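PDB 4IUH: NreA protein from Staphylococcus carnosus subsp. carnosus TM300, which serves as a cytosolic nitrate receptor of the GAF family in the staphylococcal nitrate regulation system, and here has iodide bound. Local coordinates for residues 39-44 against 133-138; 43-48 against 56-61; 82-87 against 127-132. All coordinates share one frame; numbering follows the deposited sequence.

Interaction 1: residues 39-44 against 133-138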
loop_
_atom_site.group_PDB
_atom_site.type_symbol
_atom_site.label_atom_id
_atom_site.label_comp_id
_atom_site.label_asym_id
_atom_site.label_seq_id
_atom_site.Cartn_x
_atom_site.Cartn_y
_atom_site.Cartn_z
ATOM N N ASP A 39 -8.195 1.375 9.230
ATOM C CA ASP A 39 -7.357 1.166 10.408
ATOM C C ASP A 39 -5.870 1.461 10.138
ATOM O O ASP A 39 -5.119 1.811 11.050
ATOM C CB ASP A 39 -7.521 -0.269 10.923
ATOM C CG ASP A 39 -8.913 -0.537 11.487
ATOM O OD1 ASP A 39 -9.458 0.347 12.190
ATOM O OD2 ASP A 39 -9.467 -1.629 11.228
ATOM N N PHE A 40 -5.453 1.318 8.884
ATOM C CA PHE A 40 -4.042 1.385 8.536
ATOM C C PHE A 40 -3.836 1.932 7.130
ATOM O O PHE A 40 -4.615 1.649 6.222
ATOM C CB PHE A 40 -3.406 -0.009 8.650
ATOM C CG PHE A 40 -1.962 -0.067 8.212
ATOM C CD1 PHE A 40 -0.963 0.479 8.996
ATOM C CD2 PHE A 40 -1.605 -0.683 7.020
ATOM C CE1 PHE A 40 0.365 0.419 8.593
ATOM C CE2 PHE A 40 -0.275 -0.749 6.613
ATOM C CZ PHE A 40 0.706 -0.199 7.398
ATOM N N ALA A 41 -2.775 2.710 6.956
ATOM C CA ALA A 41 -2.376 3.185 5.638
ATOM C C ALA A 41 -0.853 3.306 5.557
ATOM O O ALA A 41 -0.190 3.607 6.555
ATOM C CB ALA A 41 -3.037 4.520 5.322
ATOM N N ALA A 42 -0.300 3.065 4.372
ATOM C CA ALA A 42 1.137 3.190 4.183
ATOM C C ALA A 42 1.501 3.508 2.740
ATOM O O ALA A 42 0.758 3.186 1.812
ATOM C CB ALA A 42 1.848 1.925 4.645
ATOM N N ILE A 43 2.648 4.156 2.562
ATOM C CA ILE A 43 3.161 4.454 1.229
ATOM C C ILE A 43 4.491 3.743 1.010
ATOM O O ILE A 43 5.420 3.870 1.814
ATOM C CB ILE A 43 3.350 5.972 0.996
ATOM C CG1 ILE A 43 2.027 6.719 1.181
ATOM C CG2 ILE A 43 3.887 6.231 -0.400
ATOM C CD1 ILE A 43 2.164 8.230 1.121
ATOM N N ALA A 44 4.559 2.979 -0.073
ATOM C CA ALA A 44 5.778 2.309 -0.488
ATOM C C ALA A 44 6.418 3.118 -1.609
ATOM O O ALA A 44 5.765 3.428 -2.606
ATOM C CB ALA A 44 5.466 0.909 -0.969
ATOM N N LEU A 133 0.187 2.760 -2.682
ATOM C CA LEU A 133 -0.536 3.148 -1.483
ATOM C C LEU A 133 -1.271 1.923 -0.971
ATOM O O LEU A 133 -1.965 1.247 -1.735
ATOM C CB LEU A 133 -1.525 4.278 -1.780
ATOM C CG LEU A 133 -2.493 4.614 -0.645
ATOM C CD1 LEU A 133 -1.753 5.228 0.542
ATOM C CD2 LEU A 133 -3.636 5.516 -1.113
ATOM N N LEU A 134 -1.103 1.627 0.314
ATOM C CA LEU A 134 -1.803 0.508 0.937
ATOM C C LEU A 134 -2.833 1.019 1.939
ATOM O O LEU A 134 -2.505 1.780 2.844
ATOM C CB LEU A 134 -0.804 -0.420 1.635
ATOM C CG LEU A 134 -1.363 -1.575 2.469
ATOM C CD1 LEU A 134 -2.265 -2.436 1.613
ATOM C CD2 LEU A 134 -0.235 -2.410 3.073
ATOM N N LEU A 135 -4.082 0.612 1.766
ATOM C CA LEU A 135 -5.141 0.955 2.706
ATOM C C LEU A 135 -5.632 -0.353 3.319
ATOM O O LEU A 135 -6.036 -1.254 2.592
ATOM C CB LEU A 135 -6.275 1.689 1.980
ATOM C CG LEU A 135 -5.825 2.917 1.173
ATOM C CD1 LEU A 135 -6.957 3.528 0.368
ATOM C CD2 LEU A 135 -5.218 3.967 2.088
ATOM N N GLY A 136 -5.567 -0.475 4.643
ATOM C CA GLY A 136 -5.863 -1.742 5.290
ATOM C C GLY A 136 -6.808 -1.677 6.481
ATOM O O GLY A 136 -6.943 -0.632 7.136
ATOM N N GLN A 137 -7.471 -2.800 6.747
ATOM C CA GLN A 137 -8.343 -2.941 7.912
ATOM C C GLN A 137 -7.821 -4.042 8.828
ATOM O O GLN A 137 -7.061 -4.912 8.402
ATOM C CB GLN A 137 -9.781 -3.287 7.496
ATOM C CG GLN A 137 -10.476 -2.274 6.597
ATOM C CD GLN A 137 -10.934 -1.033 7.345
ATOM O OE1 GLN A 137 -10.168 -0.427 8.091
ATOM N NE2 GLN A 137 -12.194 -0.649 7.143
ATOM N N ARG A 138 -8.234 -4.004 10.088
ATOM C CA ARG A 138 -7.922 -5.077 11.019
ATOM C C ARG A 138 -9.202 -5.661 11.610
ATOM O O ARG A 138 -10.290 -5.107 11.434
ATOM C CB ARG A 138 -7.010 -4.575 12.140
ATOM C CG ARG A 138 -5.689 -3.995 11.657
ATOM C CD ARG A 138 -4.833 -3.501 12.816
ATOM N NE ARG A 138 -4.264 -2.183 12.526
ATOM C CZ ARG A 138 -3.009 -1.987 12.147
ATOM N NH1 ARG A 138 -2.192 -3.020 12.040
ATOM N NH2 ARG A 138 -2.563 -0.765 11.892
HETATM O O HOH W 1 -11.425 0.946 10.502
#
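The Phe-40 ring meets Leu-134 at its edge, CE2 lying 3.9 Å from Leu-134 CD2 near the ring plane, while the Arg-138 guanidinium arrives obliquely, its NH2 3.4 Å from Phe-40 CB and the two planes 67° apart. That guanidinium turns an edge to Asp-39 O, and its NH1 is held by a salt bridge to Glu-113. The Asp-39 carboxylate uses OD2, through its anti lone pair, to take the nearly straight bond from Arg-138 N at 2.9 Å; the same oxygen is paired with Arg-141. Gln-137 turns back at CG (chi2 -76°), which brings OE1 to 2.9 Å from Asp-39 N, with that N almost on the extension of the Gln-137 side-chain C=O bond. Asp-39 and Phe-40 both face Gly-136, a classic beta bulge where strand 40-47 begins. Within the bulge Gly-136 N reaches Phe-40 O at 2.8 Å, while the return bond is weak; past it, Ala-42 and Leu-134 exchange two bonds lying in the carbonyl planes. Phe-40, Ala-42 and Leu-134 share one face of the sheet; Ala-41, Ile-43, Leu-133 and Leu-135 share the other. Helix 25-36 covers this second face through Leu-29, whereas Trp-57 and Met-118 reach Leu-134 on the first. Strands 54-61 and 115-125 flank the pair, placing it at the centre of the antiparallel GAF sheet.

Interaction 2: residues 43-48 against 56-61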
loop_
_atom_site.group_PDB
_atom_site.type_symbol
_atom_site.label_atom_id
_atom_site.label_comp_id
_atom_site.label_asym_id
_atom_site.label_seq_id
_atom_site.Cartn_x
_atom_site.Cartn_y
_atom_site.Cartn_z
ATOM N N ILE A 43 2.648 4.156 2.562
ATOM C CA ILE A 43 3.161 4.454 1.229
ATOM C C ILE A 43 4.491 3.743 1.010
ATOM O O ILE A 43 5.420 3.870 1.814
ATOM C CB ILE A 43 3.350 5.972 0.996
ATOM C CG1 ILE A 43 2.027 6.719 1.181
ATOM C CG2 ILE A 43 3.887 6.231 -0.400
ATOM C CD1 ILE A 43 2.164 8.230 1.121
ATOM N N ALA A 44 4.559 2.979 -0.073
ATOM C CA ALA A 44 5.778 2.309 -0.488
ATOM C C ALA A 44 6.418 3.118 -1.609
ATOM O O ALA A 44 5.765 3.428 -2.606
ATOM C CB ALA A 44 5.466 0.909 -0.969
ATOM N N LEU A 45 7.693 3.458 -1.447
ATOM C CA LEU A 45 8.389 4.283 -2.431
ATOM C C LEU A 45 9.782 3.739 -2.737
ATOM O O LEU A 45 10.401 3.090 -1.891
ATOM C CB LEU A 45 8.475 5.736 -1.947
ATOM C CG LEU A 45 7.160 6.526 -1.933
ATOM C CD1 LEU A 45 7.307 7.816 -1.133
ATOM C CD2 LEU A 45 6.700 6.835 -3.347
ATOM N N PRO A 46 10.269 3.991 -3.962
ATOM C CA PRO A 46 11.613 3.556 -4.357
ATOM C C PRO A 46 12.716 4.347 -3.650
ATOM O O PRO A 46 12.557 5.535 -3.377
ATOM C CB PRO A 46 11.634 3.813 -5.868
ATOM C CG PRO A 46 10.611 4.873 -6.082
ATOM C CD PRO A 46 9.534 4.599 -5.084
ATOM N N GLU A 47 13.823 3.672 -3.360
ATOM C CA GLU A 47 14.932 4.249 -2.609
ATOM C C GLU A 47 16.232 3.653 -3.157
ATOM O O GLU A 47 16.212 2.587 -3.772
ATOM C CB GLU A 47 14.755 3.907 -1.127
ATOM C CG GLU A 47 15.632 4.663 -0.153
ATOM C CD GLU A 47 15.305 4.316 1.297
ATOM O OE1 GLU A 47 16.157 3.688 1.969
ATOM O OE2 GLU A 47 14.194 4.666 1.764
ATOM N N ASP A 48 17.356 4.335 -2.952
ATOM C CA ASP A 48 18.644 3.839 -3.447
ATOM C C ASP A 48 19.257 2.736 -2.581
ATOM O O ASP A 48 19.360 2.869 -1.362
ATOM C CB ASP A 48 19.655 4.978 -3.591
ATOM C CG ASP A 48 19.296 5.939 -4.701
ATOM O OD1 ASP A 48 19.551 5.611 -5.877
ATOM O OD2 ASP A 48 18.767 7.029 -4.397
ATOM N N LYS A 56 10.755 0.560 0.038
ATOM C CA LYS A 56 10.523 0.564 1.469
ATOM C C LYS A 56 9.182 1.220 1.754
ATOM O O LYS A 56 8.730 2.095 1.006
ATOM C CB LYS A 56 11.640 1.318 2.195
ATOM C CG LYS A 56 12.986 0.604 2.221
ATOM C CD LYS A 56 14.005 1.395 3.028
ATOM C CE LYS A 56 15.362 0.697 3.045
ATOM N NZ LYS A 56 16.423 1.498 3.739
ATOM N N TRP A 57 8.536 0.785 2.825
ATOM C CA TRP A 57 7.358 1.482 3.309
ATOM C C TRP A 57 7.825 2.731 4.066
ATOM O O TRP A 57 8.080 2.696 5.271
ATOM C CB TRP A 57 6.499 0.558 4.174
ATOM C CG TRP A 57 5.951 -0.621 3.405
ATOM C CD1 TRP A 57 6.440 -1.899 3.395
ATOM C CD2 TRP A 57 4.828 -0.616 2.522
ATOM N NE1 TRP A 57 5.680 -2.696 2.566
ATOM C CE2 TRP A 57 4.678 -1.929 2.022
ATOM C CE3 TRP A 57 3.913 0.369 2.120
ATOM C CZ2 TRP A 57 3.659 -2.278 1.131
ATOM C CZ3 TRP A 57 2.903 0.019 1.237
ATOM C CH2 TRP A 57 2.789 -1.291 0.750
ATOM N N LYS A 58 7.960 3.824 3.321
ATOM C CA LYS A 58 8.556 5.059 3.819
ATOM C C LYS A 58 7.640 5.772 4.817
ATOM O O LYS A 58 8.110 6.323 5.807
ATOM C CB LYS A 58 8.890 5.976 2.638
ATOM C CG LYS A 58 9.805 7.152 2.949
ATOM C CD LYS A 58 10.437 7.690 1.658
ATOM C CE LYS A 58 11.312 8.911 1.908
ATOM N NZ LYS A 58 10.511 10.153 2.122
ATOM N N TYR A 59 6.334 5.747 4.560
ATOM C CA TYR A 59 5.367 6.375 5.453
ATOM C C TYR A 59 4.291 5.386 5.884
ATOM O O TYR A 59 3.810 4.587 5.079
ATOM C CB TYR A 59 4.708 7.581 4.777
ATOM C CG TYR A 59 5.679 8.626 4.273
ATOM C CD1 TYR A 59 6.116 9.653 5.101
ATOM C CD2 TYR A 59 6.154 8.588 2.967
ATOM C CE1 TYR A 59 7.005 10.613 4.644
ATOM C CE2 TYR A 59 7.041 9.543 2.500
ATOM C CZ TYR A 59 7.461 10.553 3.343
ATOM O OH TYR A 59 8.339 11.503 2.879
ATOM N N ALA A 60 3.913 5.448 7.156
ATOM C CA ALA A 60 2.811 4.641 7.668
ATOM C C ALA A 60 1.911 5.455 8.605
ATOM O O ALA A 60 2.365 6.382 9.278
ATOM C CB ALA A 60 3.335 3.409 8.368
ATOM N N SER A 61 0.632 5.099 8.627
ATOM C CA SER A 61 -0.362 5.772 9.456
ATOM C C SER A 61 -1.253 4.731 10.119
ATOM O O SER A 61 -1.831 3.876 9.444
ATOM C CB SER A 61 -1.212 6.710 8.598
ATOM O OG SER A 61 -2.239 7.317 9.357
#
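Ile-43 and Tyr-59 open an antiparallel ladder in which Ile-43 N bonds Tyr-59 O at 2.8 Å and Leu-45 and Lys-56 exchange a pair of bonds, but between them the second strand is distorted: Lys-58 and Tyr-59 both face Ile-43, and Trp-57 is the centre of an inverse gamma turn. Ile-43 O receives a weak bond from each N-H of the bulge, strongly bent from Lys-58 and long from Tyr-59. Ala-44 CB sits over one face of the indole, 3.6 Å from the centroid of the six-membered ring and 18° off its normal, a CH-pi contact. On the other face of the sheet, Leu-45 CD1 comes to the edge of the Tyr-59 ring, 4.0 Å from CE2, and Ile-43 CB lies near the same ring plane. Toward the turn of the hairpin, Glu-47 and Lys-56 form a salt bridge: the lysine, extended beyond CG, crosses the glutamate at a slant, with CD close to both carboxylate oxygens, and puts NZ 2.8 Å from Glu-47 OE1, on the syn side and 26° out of plane. Ala-80 of helix 78-86 touches both Ala-44 and Trp-57. This is a beta hairpin with a classic bulge, and its second strand forms one border of the GAF sheet within the chain.

Interaction 3: residues 82-87 against 127-132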
loop_
_atom_site.group_PDB
_atom_site.type_symbol
_atom_site.label_atom_id
_atom_site.label_comp_id
_atom_site.label_asym_id
_atom_site.label_seq_id
_atom_site.Cartn_x
_atom_site.Cartn_y
_atom_site.Cartn_z
ATOM N N LEU A 82 4.110 -6.166 -6.518
ATOM C CA LEU A 82 3.068 -6.710 -7.375
ATOM C C LEU A 82 2.321 -5.573 -8.061
ATOM O O LEU A 82 2.078 -5.594 -9.268
ATOM C CB LEU A 82 2.090 -7.538 -6.549
ATOM C CG LEU A 82 0.862 -8.017 -7.318
ATOM C CD1 LEU A 82 1.273 -8.936 -8.455
ATOM C CD2 LEU A 82 -0.105 -8.717 -6.390
ATOM N N VAL A 83 1.982 -4.571 -7.266
ATOM C CA VAL A 83 1.204 -3.436 -7.721
ATOM C C VAL A 83 2.013 -2.598 -8.708
ATOM O O VAL A 83 1.504 -2.195 -9.753
ATOM C CB VAL A 83 0.720 -2.612 -6.497
ATOM C CG1 VAL A 83 0.798 -1.144 -6.752
ATOM C CG2 VAL A 83 -0.691 -3.030 -6.099
ATOM N N ILE A 84 3.280 -2.366 -8.386
ATOM C CA ILE A 84 4.179 -1.657 -9.290
ATOM C C ILE A 84 4.351 -2.411 -10.612
ATOM O O ILE A 84 4.294 -1.810 -11.683
ATOM C CB ILE A 84 5.541 -1.393 -8.634
ATOM C CG1 ILE A 84 5.376 -0.415 -7.469
ATOM C CG2 ILE A 84 6.530 -0.833 -9.648
ATOM C CD1 ILE A 84 6.615 -0.262 -6.633
ATOM N N ARG A 85 4.527 -3.726 -10.534
ATOM C CA ARG A 85 4.632 -4.562 -11.732
ATOM C C ARG A 85 3.404 -4.469 -12.643
ATOM O O ARG A 85 3.513 -4.111 -13.812
ATOM C CB ARG A 85 4.845 -6.028 -11.344
ATOM C CG ARG A 85 6.292 -6.444 -11.167
ATOM C CD ARG A 85 6.387 -7.912 -10.759
ATOM N NE ARG A 85 5.244 -8.678 -11.253
ATOM C CZ ARG A 85 4.458 -9.413 -10.476
ATOM N NH1 ARG A 85 4.706 -9.493 -9.173
ATOM N NH2 ARG A 85 3.432 -10.076 -10.999
ATOM N N THR A 86 2.240 -4.807 -12.104
ATOM C CA THR A 86 1.018 -4.867 -12.895
ATOM C C THR A 86 0.506 -3.478 -13.239
ATOM O O THR A 86 -0.206 -3.300 -14.229
ATOM C CB THR A 86 -0.089 -5.596 -12.137
ATOM O OG1 THR A 86 -0.380 -4.881 -10.927
ATOM C CG2 THR A 86 0.343 -7.016 -11.799
ATOM N N GLY A 87 0.859 -2.497 -12.414
ATOM C CA GLY A 87 0.357 -1.146 -12.581
ATOM C C GLY A 87 -1.132 -1.016 -12.296
ATOM O O GLY A 87 -1.727 0.025 -12.561
ATOM N N ASN A 127 4.302 9.403 -16.615
ATOM C CA ASN A 127 3.568 8.333 -17.276
ATOM C C ASN A 127 4.085 6.954 -16.877
ATOM O O ASN A 127 3.978 6.002 -17.649
ATOM C CB ASN A 127 3.618 8.503 -18.795
ATOM N N ARG A 128 4.634 6.845 -15.671
ATOM C CA ARG A 128 5.228 5.588 -15.221
ATOM C C ARG A 128 4.776 5.173 -13.817
ATOM O O ARG A 128 4.523 6.017 -12.962
ATOM C CB ARG A 128 6.756 5.677 -15.276
ATOM N N VAL A 129 4.673 3.865 -13.593
ATOM C CA VAL A 129 4.344 3.336 -12.272
ATOM C C VAL A 129 5.532 3.591 -11.369
ATOM O O VAL A 129 6.669 3.585 -11.827
ATOM C CB VAL A 129 4.065 1.817 -12.301
ATOM C CG1 VAL A 129 3.169 1.423 -11.140
ATOM C CG2 VAL A 129 3.432 1.412 -13.617
ATOM N N TYR A 130 5.282 3.801 -10.087
ATOM C CA TYR A 130 6.323 4.321 -9.215
ATOM C C TYR A 130 6.307 3.697 -7.825
ATOM O O TYR A 130 7.293 3.110 -7.384
ATOM C CB TYR A 130 6.163 5.836 -9.112
ATOM C CG TYR A 130 7.309 6.549 -8.458
ATOM C CD1 TYR A 130 7.177 7.085 -7.183
ATOM C CD2 TYR A 130 8.521 6.704 -9.118
ATOM C CE1 TYR A 130 8.230 7.760 -6.575
ATOM C CE2 TYR A 130 9.580 7.374 -8.521
ATOM C CZ TYR A 130 9.428 7.897 -7.246
ATOM O OH TYR A 130 10.475 8.564 -6.648
ATOM N N GLY A 131 5.187 3.833 -7.131
ATOM C CA GLY A 131 5.087 3.351 -5.767
ATOM C C GLY A 131 3.748 2.700 -5.517
ATOM O O GLY A 131 3.056 2.312 -6.456
ATOM N N ALA A 132 3.379 2.572 -4.250
ATOM C CA ALA A 132 2.103 1.966 -3.913
ATOM C C ALA A 132 1.502 2.597 -2.667
ATOM O O ALA A 132 2.210 2.932 -1.716
ATOM C CB ALA A 132 2.263 0.459 -3.726
#
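Val-83 and Ile-84 of the helix meet the strand by van der Waals contact of aliphatic groups with side chains and backbone carbonyls, without a hydrogen bond between the segments. Val-83 points one methyl at the sheet, CG1 lying 3.7 Å from Ala-132 CB. Ile-84 reaches across with its longer branch: with CG1 anti to the carbonyl carbon (chi1 -66°) and an extended tip, the branch lies over the strand backbone, CD1 3.5 Å from Tyr-130 O and CG1 3.7 Å from Gly-131 O. From the strand side, Val-129 sets CG1 against the helix backbone, 3.5 Å from Ile-84 O, and its CG2 is 4.1 Å from Gly-87 CA. Gly-87, with positive phi, is where the chain leaves the helix, and its N still bonds Val-83 O at 2.8 Å. Tyr-130 and Gly-131 both face Leu-123 in a classic beta bulge; Tyr-130 starts away from the helix, and its side chain packs on Leu-45 and Pro-46 of strand 40-47. The axes of helix segment 82-86 and strand segment 128-132 approach to 7.7 Å, at 160°. Helix 78-86 thus lies along one face of the sheet, with Val-83 also touching Ala-120 and Pro-122 of strand 115-125, next to strand 128-138.

How the interactions relate
All three contacts reach the same GAF sheet: interactions 1 and 2 share strand 40-47, and interactions 1 and 3 share strand 128-138. The centres of interactions 1 and 2 are about 12 Å apart, with Ile-43 and Ala-44 common to both; Ala-41 O and Ser-61 N, 2.7 Å apart, probably continue the ladder between them, and Ala-42 CB packs on Trp-57 CE3 at 3.6 Å. Interaction 3 uses the earlier half of strand 128-138, its centre about 16 Å from that of interaction 1; a probable hydrogen bond from Ala-44 N to Ala-132 O, 2.9 Å, joins them. Interactions 2 and 3, centres about 13 Å apart, also touch through Pro-46 CG and Tyr-130 CZ, 3.4 Å apart.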